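Local coordinates for putative short-chain dehydrogenase/reductase (Corynebacterium glutamicum, PDB 3E9N), which probably acts as an NAD(P)-dependent oxidoreductase of the short-chain dehydrogenase/reductase family, perhaps an acetoacetyl-CoA reductase, at residues Ile7-Gly12 with Lys71-Val76; Lys23-Asp28 with Ala209-Ile214; Ser125-Tyr130 with Gly168-Thr173. One frame throughout, in Å; residues are numbered along the deposited sequence. Where two conformers were deposited one is given.

Contact 1. Residues Ile7-Gly12 with Lys71-Val76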
# COMPACT_ATOMS: atom_id res chain seq x y z
N ILE A 7 5.60 -22.51 25.04
CA ILE A 7 5.64 -23.41 23.91
C ILE A 7 5.67 -22.76 22.53
O ILE A 7 4.83 -21.93 22.21
CB ILE A 7 4.50 -24.42 24.02
CG1 ILE A 7 4.85 -25.39 25.19
CG2 ILE A 7 4.31 -25.17 22.73
CD1 ILE A 7 3.79 -25.46 26.24
N ALA A 8 6.63 -23.19 21.72
CA ALA A 8 6.87 -22.64 20.41
C ALA A 8 6.73 -23.73 19.36
O ALA A 8 7.15 -24.88 19.58
CB ALA A 8 8.30 -22.07 20.33
N VAL A 9 6.14 -23.37 18.21
CA VAL A 9 6.13 -24.25 17.02
C VAL A 9 6.73 -23.48 15.83
O VAL A 9 6.32 -22.36 15.53
CB VAL A 9 4.69 -24.65 16.64
CG1 VAL A 9 4.68 -25.45 15.32
CG2 VAL A 9 4.05 -25.41 17.75
N VAL A 10 7.70 -24.09 15.16
CA VAL A 10 8.41 -23.44 14.08
C VAL A 10 8.47 -24.38 12.89
O VAL A 10 9.06 -25.47 13.01
CB VAL A 10 9.87 -23.12 14.50
CG1 VAL A 10 10.65 -22.55 13.32
CG2 VAL A 10 9.92 -22.21 15.73
N THR A 11 7.87 -23.96 11.76
CA THR A 11 7.98 -24.66 10.49
C THR A 11 9.19 -24.20 9.69
O THR A 11 9.78 -23.14 9.94
CB THR A 11 6.69 -24.56 9.62
OG1 THR A 11 6.45 -23.20 9.21
CG2 THR A 11 5.45 -25.09 10.36
N GLY A 12 9.62 -25.02 8.73
CA GLY A 12 10.82 -24.70 7.96
C GLY A 12 12.02 -24.69 8.89
O GLY A 12 12.99 -23.95 8.65
N LYS A 71 -0.66 -32.33 18.02
CA LYS A 71 -2.07 -32.42 18.40
C LYS A 71 -2.34 -32.35 19.92
O LYS A 71 -3.41 -31.92 20.34
CB LYS A 71 -2.71 -33.67 17.82
CG LYS A 71 -3.39 -33.44 16.47
CD LYS A 71 -3.36 -34.75 15.65
CE LYS A 71 -3.95 -34.57 14.25
NZ LYS A 71 -4.36 -35.89 13.69
N ASN A 72 -1.37 -32.74 20.73
CA ASN A 72 -1.57 -32.76 22.15
C ASN A 72 -1.30 -31.41 22.80
O ASN A 72 -1.48 -31.29 23.96
CB ASN A 72 -0.62 -33.83 22.78
CG ASN A 72 0.77 -33.30 23.01
OD1 ASN A 72 1.05 -32.68 24.04
ND2 ASN A 72 1.64 -33.47 22.03
N LEU A 73 -0.84 -30.40 22.07
CA LEU A 73 -0.52 -29.07 22.68
C LEU A 73 -1.76 -28.31 22.98
O LEU A 73 -2.58 -28.10 22.11
CB LEU A 73 0.39 -28.22 21.77
CG LEU A 73 1.67 -28.94 21.36
CD1 LEU A 73 2.55 -28.17 20.32
CD2 LEU A 73 2.43 -29.32 22.62
N ASP A 74 -1.95 -27.90 24.21
CA ASP A 74 -3.18 -27.19 24.55
C ASP A 74 -2.94 -25.70 24.79
O ASP A 74 -3.88 -24.94 24.93
CB ASP A 74 -3.87 -27.81 25.79
CG ASP A 74 -2.94 -27.82 27.03
OD1 ASP A 74 -2.39 -26.75 27.43
OD2 ASP A 74 -2.76 -28.90 27.60
N HIS A 75 -1.67 -25.30 24.87
CA HIS A 75 -1.30 -23.87 24.82
C HIS A 75 -0.12 -23.71 23.84
O HIS A 75 0.88 -24.39 23.97
CB HIS A 75 -0.86 -23.39 26.20
CG HIS A 75 -1.99 -23.18 27.16
ND1 HIS A 75 -2.75 -24.22 27.66
CD2 HIS A 75 -2.48 -22.06 27.74
CE1 HIS A 75 -3.67 -23.75 28.49
NE2 HIS A 75 -3.52 -22.44 28.56
N VAL A 76 -0.25 -22.88 22.81
CA VAL A 76 0.94 -22.53 22.02
C VAL A 76 1.22 -21.03 22.16
O VAL A 76 0.35 -20.20 21.85
CB VAL A 76 0.75 -22.81 20.52
CG1 VAL A 76 2.04 -22.36 19.70
CG2 VAL A 76 0.43 -24.31 20.26
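Ile7 and Val9, alternate residues on one side of the strand 7-11, receive the loop 71-76 through a few apolar contacts. The methyl CG2 of Val9 is the pivot: Leu73 CD1 lies 4.1 Å from it and Val76 CG1 equally far, so one methyl meets two partners. Val76 crosses Val9 at about a right angle, and its CG1 stands anti to the backbone N (chi1 178°), the branch that reaches both the Val9 methyl and the carbonyl O of Ile7. Leu73 CD1 also comes within 4.2 Å of Ile7 CG2. Beta-branched Ile7 and Val9 suit the extended backbone of a strand, while Leu73 and Val76 supply methyls from the loop.

This is the N-terminal end of a central strand of the Rossmann-type sheet, where the chain runs into the neighbouring strand 78-81. The backbones of the two segments share no hydrogen bond; pairing starts one step later, where Ile7 bonds to Asp77 and Thr78.

Contacts between side chain and backbone supplement the methyl packing. The branched base of Ile7 lies against the carbonyl O of His75, with Ile7 CB 3.6 Å from it and CG2 and CD1 only slightly farther.

The polar groups stay at the surface. His75 ND1 donates to Asp74 OD1 at 2.6 Å, a nearly straight bond of 167° in the imidazole plane that meets the carboxylate oxygen on its anti side.

Contact 2. Residues Lys23-Asp28 with Ala209-Ile214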
# COMPACT_ATOMS: atom_id res chain seq x y z
N LYS A 23 17.12 -21.92 17.58
CA LYS A 23 18.14 -21.69 18.61
C LYS A 23 17.72 -20.52 19.49
O LYS A 23 17.92 -20.56 20.70
CB LYS A 23 19.56 -21.47 18.03
CG LYS A 23 19.94 -22.42 16.90
CD LYS A 23 21.48 -22.63 16.66
CE LYS A 23 22.20 -21.30 16.46
NZ LYS A 23 23.21 -21.32 15.34
N ASP A 24 17.11 -19.48 18.92
CA ASP A 24 16.77 -18.30 19.74
C ASP A 24 15.66 -18.60 20.73
O ASP A 24 15.77 -18.27 21.90
CB ASP A 24 16.37 -17.08 18.89
CG ASP A 24 15.99 -15.88 19.74
OD1 ASP A 24 16.90 -15.16 20.13
OD2 ASP A 24 14.79 -15.62 20.03
N LEU A 25 14.57 -19.19 20.23
CA LEU A 25 13.39 -19.48 21.04
C LEU A 25 13.61 -20.53 22.11
O LEU A 25 12.81 -20.64 23.04
CB LEU A 25 12.25 -20.00 20.14
CG LEU A 25 11.67 -19.03 19.10
CD1 LEU A 25 10.46 -19.69 18.35
CD2 LEU A 25 11.25 -17.75 19.82
N SER A 26 14.63 -21.37 21.91
CA SER A 26 14.93 -22.47 22.82
C SER A 26 15.47 -21.90 24.12
O SER A 26 15.58 -22.62 25.09
CB SER A 26 15.92 -23.49 22.20
OG SER A 26 17.25 -22.97 22.09
N ARG A 27 15.82 -20.61 24.14
CA ARG A 27 16.22 -19.99 25.38
C ARG A 27 15.06 -20.04 26.39
O ARG A 27 15.27 -20.27 27.58
CB ARG A 27 16.72 -18.54 25.16
CG ARG A 27 17.97 -18.43 24.21
CD ARG A 27 18.04 -17.11 23.34
NE ARG A 27 17.77 -15.91 24.14
CZ ARG A 27 17.50 -14.70 23.65
NH1 ARG A 27 17.45 -14.48 22.34
NH2 ARG A 27 17.26 -13.69 24.48
N ASP A 28 13.82 -19.87 25.94
CA ASP A 28 12.76 -19.73 26.92
C ASP A 28 11.50 -20.46 26.50
O ASP A 28 10.45 -20.17 27.05
CB ASP A 28 12.45 -18.24 27.18
CG ASP A 28 12.11 -17.47 25.90
OD1 ASP A 28 11.59 -16.34 25.98
OD2 ASP A 28 12.35 -18.03 24.79
N ALA A 209 14.41 -10.51 14.64
CA ALA A 209 13.15 -9.84 14.37
C ALA A 209 12.04 -10.55 15.10
O ALA A 209 11.17 -9.90 15.68
CB ALA A 209 12.84 -9.74 12.86
N ILE A 210 12.09 -11.89 15.09
CA ILE A 210 11.09 -12.69 15.78
C ILE A 210 11.15 -12.46 17.27
O ILE A 210 10.13 -12.22 17.91
CB ILE A 210 11.08 -14.17 15.35
CG1 ILE A 210 10.33 -14.27 14.04
CG2 ILE A 210 10.38 -15.03 16.41
CD1 ILE A 210 10.84 -15.24 13.14
N ARG A 211 12.35 -12.42 17.80
CA ARG A 211 12.55 -12.17 19.23
C ARG A 211 12.02 -10.77 19.60
O ARG A 211 11.35 -10.60 20.60
CB ARG A 211 14.06 -12.31 19.55
CG ARG A 211 14.46 -11.89 21.02
CD ARG A 211 13.61 -12.63 22.12
NE ARG A 211 13.81 -14.07 22.04
CZ ARG A 211 13.26 -14.95 22.89
NH1 ARG A 211 13.49 -16.23 22.75
NH2 ARG A 211 12.48 -14.54 23.87
N PHE A 212 12.32 -9.77 18.79
CA PHE A 212 11.77 -8.45 19.06
C PHE A 212 10.24 -8.48 19.08
O PHE A 212 9.60 -7.75 19.85
CB PHE A 212 12.26 -7.47 18.01
CG PHE A 212 11.59 -6.13 18.07
CD1 PHE A 212 11.83 -5.27 19.14
CD2 PHE A 212 10.75 -5.71 17.05
CE1 PHE A 212 11.22 -4.05 19.20
CE2 PHE A 212 10.16 -4.46 17.09
CZ PHE A 212 10.38 -3.64 18.16
N VAL A 213 9.62 -9.31 18.23
CA VAL A 213 8.17 -9.22 18.10
C VAL A 213 7.47 -9.81 19.32
O VAL A 213 6.50 -9.23 19.88
CB VAL A 213 7.67 -9.90 16.80
CG1 VAL A 213 6.20 -10.37 16.93
CG2 VAL A 213 7.87 -8.97 15.55
N ILE A 214 7.95 -10.96 19.76
CA ILE A 214 7.27 -11.69 20.84
C ILE A 214 7.58 -11.08 22.19
O ILE A 214 6.78 -11.19 23.12
CB ILE A 214 7.62 -13.20 20.83
CG1 ILE A 214 9.06 -13.48 21.30
CG2 ILE A 214 7.42 -13.80 19.46
CD1 ILE A 214 9.47 -14.99 21.05
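Arg211 reaches from helix 203-214 across to the end of helix 16-25 and places its guanidinium between two aspartates. It meets Asp28 end-on: NH2 bonds to OD1 and NH1 to OD2, both at 2.9 Å and nearly straight. The two planes are nevertheless turned 41° apart, so that OD2 is approached from above the carboxylate plane although it lies in the plane of the guanidinium. Asp24 comes to another part of the same edge. Its OD2 accepts a hydrogen bond from NE at 2.7 Å, on the syn side, while NH1 adds weak bonds to OD2 and to the backbone O of Asp24. Bends at chi2 and chi3 fold the arginine chain so that NE faces Asp24 while the far end faces Asp28.

The setting is one layer of the Rossmann-type sandwich, in which these two helices lie over the same side of the parallel sheet. Arginine suits the place because its planar, five-proton head can serve several acceptors at once; Asp215 is a further salt-bridge partner of NH2.

The two faces of the guanidinium differ. Over one, offset toward the rim, lies the guanidinium of Arg27, its plane inclined by 37°; the nearby carboxylates probably offset the like charges. Over the centre of the opposite face sits the methyl CD1 of Ile214, 4.1 Å above the plane. That methyl also meets Leu25 CD2 at 3.5 Å, and Ile210 CG2 lies beside the same leucine methyl, extending the apolar side of the contact toward the sheet.

Contact 3. Residues Ser125-Tyr130 with Gly168-Thr173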
# COMPACT_ATOMS: atom_id res chain seq x y z
N SER A 125 -2.92 -16.99 24.62
CA SER A 125 -2.78 -15.68 23.96
C SER A 125 -1.48 -15.55 23.11
O SER A 125 -0.72 -14.58 23.26
CB SER A 125 -2.84 -14.55 25.00
OG SER A 125 -4.09 -14.55 25.63
N GLY A 126 -1.22 -16.51 22.24
CA GLY A 126 0.07 -16.60 21.58
C GLY A 126 0.31 -15.61 20.46
O GLY A 126 -0.55 -14.79 20.09
N CYS A 127 1.51 -15.70 19.90
CA CYS A 127 1.92 -14.85 18.79
C CYS A 127 2.11 -15.72 17.57
O CYS A 127 2.79 -16.75 17.66
CB CYS A 127 3.28 -14.25 19.08
SG CYS A 127 3.26 -13.14 20.40
N VAL A 128 1.53 -15.30 16.44
CA VAL A 128 1.69 -15.98 15.17
C VAL A 128 2.52 -15.06 14.27
O VAL A 128 2.15 -13.92 14.01
CB VAL A 128 0.30 -16.33 14.49
CG1 VAL A 128 0.51 -17.05 13.12
CG2 VAL A 128 -0.52 -17.22 15.37
N ILE A 129 3.65 -15.55 13.81
CA ILE A 129 4.49 -14.74 12.99
C ILE A 129 4.65 -15.38 11.63
O ILE A 129 5.00 -16.55 11.54
CB ILE A 129 5.85 -14.53 13.63
CG1 ILE A 129 5.68 -13.73 14.93
CG2 ILE A 129 6.77 -13.77 12.65
CD1 ILE A 129 6.69 -14.04 15.99
N TYR A 130 4.37 -14.62 10.57
CA TYR A 130 4.57 -15.10 9.18
C TYR A 130 5.86 -14.51 8.61
O TYR A 130 6.13 -13.32 8.85
CB TYR A 130 3.40 -14.68 8.30
CG TYR A 130 2.02 -15.14 8.78
CD1 TYR A 130 1.54 -16.38 8.44
CD2 TYR A 130 1.20 -14.29 9.54
CE1 TYR A 130 0.26 -16.77 8.87
CE2 TYR A 130 -0.06 -14.68 9.97
CZ TYR A 130 -0.53 -15.90 9.63
OH TYR A 130 -1.76 -16.32 10.08
N GLY A 168 -6.75 -12.32 22.20
CA GLY A 168 -5.46 -12.27 22.86
C GLY A 168 -4.35 -12.69 21.94
O GLY A 168 -3.17 -12.70 22.35
N ILE A 169 -4.69 -13.05 20.70
CA ILE A 169 -3.67 -13.45 19.74
C ILE A 169 -3.01 -12.27 19.03
O ILE A 169 -3.69 -11.33 18.57
CB ILE A 169 -4.24 -14.43 18.69
CG1 ILE A 169 -4.72 -15.73 19.37
CG2 ILE A 169 -3.19 -14.70 17.56
CD1 ILE A 169 -5.35 -16.74 18.43
N ARG A 170 -1.68 -12.30 18.96
CA ARG A 170 -0.95 -11.32 18.23
C ARG A 170 -0.47 -11.92 16.92
O ARG A 170 -0.08 -13.12 16.85
CB ARG A 170 0.20 -10.72 19.07
CG ARG A 170 -0.33 -10.11 20.41
CD ARG A 170 0.73 -9.27 21.12
NE ARG A 170 1.81 -10.06 21.72
CZ ARG A 170 2.78 -9.57 22.49
NH1 ARG A 170 2.85 -8.26 22.79
NH2 ARG A 170 3.70 -10.39 22.96
N VAL A 171 -0.53 -11.11 15.87
CA VAL A 171 -0.21 -11.57 14.56
C VAL A 171 0.81 -10.61 13.96
O VAL A 171 0.64 -9.40 14.04
CB VAL A 171 -1.43 -11.67 13.68
CG1 VAL A 171 -1.03 -12.26 12.32
CG2 VAL A 171 -2.47 -12.59 14.32
N SER A 172 1.88 -11.17 13.39
CA SER A 172 2.94 -10.36 12.89
C SER A 172 3.56 -10.92 11.61
O SER A 172 3.61 -12.13 11.39
CB SER A 172 3.98 -10.19 13.98
OG SER A 172 5.01 -9.34 13.51
N THR A 173 4.02 -10.00 10.76
CA THR A 173 4.68 -10.38 9.54
C THR A 173 6.06 -9.81 9.52
O THR A 173 6.27 -8.63 9.66
CB THR A 173 3.97 -9.83 8.31
OG1 THR A 173 3.85 -8.41 8.47
CG2 THR A 173 2.59 -10.43 8.19
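Gly168 brings its carbonyl O close to Ser125, whose CB lies 3.2 Å away. Gly168 has positive phi, and without a side chain it can lie close against Ser125, which itself ends the preceding helix in a Schellman motif. The O of Gly168 accepts a hydrogen bond from NH2 of Arg230 of the second subunit. Ile169 then turns CG2 toward Val128 CG2, 4.3 Å away. At Arg170 the parallel pairing begins: its N donates to Gly126 O in the carbonyl plane, and its O accepts from Val128 N at 2.7 Å. The side chain, bent at chi3 (-72°), directs NH1 to the carbonyls of Ala216 and Thr220. Val171, on the other face, points CG1 at the edge of the Tyr130 ring, in its plane and 3.5 Å from CE2. Ser172 N bonds to Val128 O, and its O receives Tyr130 N; OG is held by Ile222 O. Thr173 pairs with Tyr130, its OG1 turned to Asn224. Four main-chain bonds thus hold the strands of this Rossmann sheet together and satisfy buried peptide groups, whereas the side chains, fitted to helices on the two faces, probably decide the register.

How the contacts relate
Contacts 1 and 3 both belong to the central parallel sheet, at strands 7-11 and 127-131/170-176, yet only contact 3 is a true strand pair, largely buried and carried by main-chain bonds. Contact 1, where a loop meets a strand, is partly buried and rests on methyl packing, with its charged residues toward solvent. Contact 2 lies in a helical layer and is the most ionic, its salt bridges at the partly exposed side, though Asp24 itself is buried, and its aliphatic groups toward the sheet. It also joins the other two: Leu25 CD1 packs on Ala8 and Val10 of contact 1, while Val213 and Ile214 pack on Ile129 of contact 3. Contacts 2 and 3 both reach the second subunit.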